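Local coordinates for protein alcohol dehydrogenase, zinc-containing (Streptococcus pneumoniae serotype 2, PDB 5YLN) that probably oxidises alcohols to aldehydes or ketones with NAD+, as a zinc-dependent dehydrogenase of the medium-chain type, at residues Thr40-Asp45 against Leu62-Ile67. Numbering follows the deposited sequence.
With ZN (zinc ion), chain E.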
ATOM      1  N   THR A  40       7.174  25.889  17.250  1.00 30.03           N
ATOM      2  CA  THR A  40       7.993  24.765  17.698  1.00 31.75           C
ATOM      3  C   THR A  40       9.016  24.409  16.599  1.00 30.46           C
ATOM      4  O   THR A  40       9.105  25.066  15.559  1.00 31.21           O
ATOM      5  CB  THR A  40       7.075  23.586  18.084  1.00 34.52           C
ATOM      6  OG1 THR A  40       7.826  22.506  18.654  1.00 32.09           O
ATOM      7  CG2 THR A  40       6.332  23.067  16.887  1.00 28.46           C
ATOM      8  N   ILE A  41       9.798  23.359  16.846  1.00 30.34           N
ATOM      9  CA  ILE A  41      10.773  22.820  15.902  1.00 29.85           C
ATOM     10  C   ILE A  41      10.353  21.400  15.535  1.00 43.71           C
ATOM     11  O   ILE A  41       9.910  20.627  16.393  1.00 37.82           O
ATOM     12  CB  ILE A  41      12.203  22.797  16.489  1.00 37.52           C
ATOM     13  CG1 ILE A  41      12.556  24.107  17.205  1.00 36.67           C
ATOM     14  CG2 ILE A  41      13.226  22.521  15.402  1.00 36.19           C
ATOM     15  CD1 ILE A  41      13.764  23.973  18.091  1.00 31.68           C
ATOM     16  N   CYS A  42      10.517  21.056  14.268  1.00 36.24           N
ATOM     17  CA  CYS A  42      10.280  19.722  13.747  1.00 31.43           C
ATOM     18  C   CYS A  42      11.614  19.064  13.424  1.00 35.03           C
ATOM     19  O   CYS A  42      12.604  19.745  13.144  1.00 29.72           O
ATOM     20  CB  CYS A  42       9.411  19.794  12.491  1.00 32.09           C
ATOM     21  SG  CYS A  42       9.198  18.213  11.677  1.00 37.18           S
ATOM     22  N   GLY A  43      11.655  17.733  13.475  1.00 36.73           N
ATOM     23  CA  GLY A  43      12.865  17.040  13.066  1.00 34.02           C
ATOM     24  C   GLY A  43      13.341  17.449  11.679  1.00 37.61           C
ATOM     25  O   GLY A  43      14.547  17.558  11.440  1.00 36.91           O
ATOM     26  N   THR A  44      12.400  17.698  10.754  1.00 38.68           N
ATOM     27  CA  THR A  44      12.757  18.128   9.402  1.00 36.45           C
ATOM     28  C   THR A  44      13.571  19.422   9.418  1.00 38.24           C
ATOM     29  O   THR A  44      14.428  19.618   8.556  1.00 40.14           O
ATOM     30  CB  THR A  44      11.484  18.295   8.549  1.00 39.73           C
ATOM     31  OG1 THR A  44      10.812  17.035   8.388  1.00 41.49           O
ATOM     32  CG2 THR A  44      11.811  18.858   7.178  1.00 41.61           C
ATOM     33  N   ASP A  45      13.324  20.310  10.391  1.00 38.63           N
ATOM     34  CA  ASP A  45      14.114  21.536  10.487  1.00 38.98           C
ATOM     35  C   ASP A  45      15.576  21.214  10.767  1.00 40.41           C
ATOM     36  O   ASP A  45      16.483  21.841  10.199  1.00 35.81           O
ATOM     37  CB  ASP A  45      13.545  22.452  11.579  1.00 35.66           C
ATOM     38  CG  ASP A  45      12.099  22.903  11.297  1.00 42.05           C
ATOM     39  OD1 ASP A  45      11.714  23.049  10.112  1.00 39.92           O
ATOM     40  OD2 ASP A  45      11.344  23.112  12.272  1.00 37.11           O
ATOM     41  N   LEU A  62      12.924  29.377   8.659  1.00 38.59           N
ATOM     42  CA  LEU A  62      12.656  27.992   9.006  1.00 31.15           C
ATOM     43  C   LEU A  62      11.327  27.841   9.739  1.00 39.01           C
ATOM     44  O   LEU A  62      10.712  28.810  10.193  1.00 34.15           O
ATOM     45  CB  LEU A  62      13.802  27.425   9.854  1.00 31.78           C
ATOM     46  CG  LEU A  62      15.077  27.100   9.071  1.00 35.71           C
ATOM     47  CD1 LEU A  62      16.260  26.951   9.990  1.00 35.23           C
ATOM     48  CD2 LEU A  62      14.912  25.851   8.235  1.00 31.53           C
ATOM     49  N   GLY A  63      10.870  26.594   9.816  1.00 42.78           N
ATOM     50  CA  GLY A  63       9.719  26.282  10.634  1.00 29.63           C
ATOM     51  C   GLY A  63       8.408  26.230   9.876  1.00 39.47           C
ATOM     52  O   GLY A  63       8.143  27.045   8.988  1.00 29.17           O
ATOM     53  N   HIS A  64       7.578  25.263  10.227  1.00 30.44           N
ATOM     54  CA  HIS A  64       6.272  25.157   9.608  1.00 35.14           C
ATOM     55  C   HIS A  64       5.204  24.738  10.612  1.00 32.53           C
ATOM     56  O   HIS A  64       4.276  24.027  10.247  1.00 28.00           O
ATOM     57  CB  HIS A  64       6.309  24.164   8.432  1.00 31.90           C
ATOM     58  CG  HIS A  64       6.966  22.868   8.768  1.00 29.39           C
ATOM     59  ND1 HIS A  64       8.330  22.687   8.694  1.00 34.98           N
ATOM     60  CD2 HIS A  64       6.452  21.694   9.209  1.00 36.37           C
ATOM     61  CE1 HIS A  64       8.627  21.453   9.059  1.00 38.65           C
ATOM     62  NE2 HIS A  64       7.508  20.828   9.372  1.00 37.98           N
ATOM     63  N   GLU A  65       5.318  25.163  11.874  1.00 36.29           N
ATOM     64  CA  GLU A  65       4.321  24.876  12.905  1.00 34.97           C
ATOM     65  C   GLU A  65       4.071  26.139  13.713  1.00 39.84           C
ATOM     66  O   GLU A  65       5.024  26.857  14.049  1.00 32.41           O
ATOM     67  CB  GLU A  65       4.782  23.756  13.838  1.00 28.47           C
ATOM     68  CG  GLU A  65       5.172  22.431  13.123  1.00 29.65           C
ATOM     69  CD  GLU A  65       6.032  21.555  14.003  1.00 33.78           C
ATOM     70  OE1 GLU A  65       5.475  20.806  14.827  1.00 41.29           O
ATOM     71  OE2 GLU A  65       7.278  21.667  13.934  1.00 44.77           O
ATOM     72  N   GLY A  66       2.798  26.416  14.024  1.00 29.89           N
ATOM     73  CA  GLY A  66       2.527  27.562  14.892  1.00 28.27           C
ATOM     74  C   GLY A  66       1.069  27.977  15.024  1.00 35.24           C
ATOM     75  O   GLY A  66       0.205  27.539  14.253  1.00 30.98           O
ATOM     76  N   ILE A  67       0.808  28.814  16.040  1.00 33.98           N
ATOM     77  CA  ILE A  67      -0.429  29.566  16.212  1.00 38.14           C
ATOM     78  C   ILE A  67      -0.064  31.047  16.241  1.00 38.67           C
ATOM     79  O   ILE A  67       1.067  31.435  16.579  1.00 38.29           O
ATOM     80  CB  ILE A  67      -1.190  29.197  17.506  1.00 36.66           C
ATOM     81  CG1 ILE A  67      -0.282  29.393  18.731  1.00 35.35           C
ATOM     82  CG2 ILE A  67      -1.743  27.789  17.453  1.00 28.60           C
ATOM     83  CD1 ILE A  67      -1.021  29.443  20.067  1.00 40.97           C
TER
HETATM   84 ZN    ZN E 401       7.261  18.950  10.232  1.00 47.25          ZN
HETATM   85  O   HOH W   1       7.869  26.179  13.176  1.00 31.36           O
HETATM   86  O   HOH W   2       8.597  23.572  12.422  1.00 32.62           O
HETATM   87  O   HOH W   3      10.649  24.288   8.240  1.00 36.38           O
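A chi1 of 174° turns SG of C42 away from its own N and out to a zinc ion, where it meets H64, whose CG is wedged between backbone N and carbonyl carbon (chi1 48°). C42 SG lies 2.5 Å from zinc and H64 NE2 2.1 Å from it; one atom from elsewhere in the structure also binds the metal. The site illustrates a general rule, that first-shell ligands are held by a second shell. C42 sits at the N-cap of helix 43-50, where its sulfur accepts a hydrogen bond from T44 N. C42 N in turn donates to D45 OD2 in an almost straight bond (176°), entering from above the carboxylate plane, and C42 and D45 form a capping box. D45 also reaches the histidine, through water rather than directly: one water, in the plane of the imidazole at its edge, accepts from H64 ND1 and G63 N and donates to D45 OD1. This water probably helps to set the ring's rotation, with NE2 on the zinc. A second water lies over the centre of one ring face, 3.8 Å above it; it accepts from H64 N and bonds to both D45 OD2 and E65 OE2, bridging two carboxylate oxygens 4.6 Å apart and probably easing their repulsion. E65 OE2 packs 3.2 Å from C42 CB, while OE1 forms a salt bridge with K346, whose ammonium also bonds to I41 O. T40 CG2 crosses at an angle to touch the E65 carboxylate, and a third water joins T40 O to E65 N. W114 meets the H64 ring edge-to-face. Cysteine at a helix start and histidine from the GHE sequence that leads into strand 66-72 are the hallmark of the catalytic-zinc site in the GroES-like domain of zinc-containing alcohol dehydrogenases.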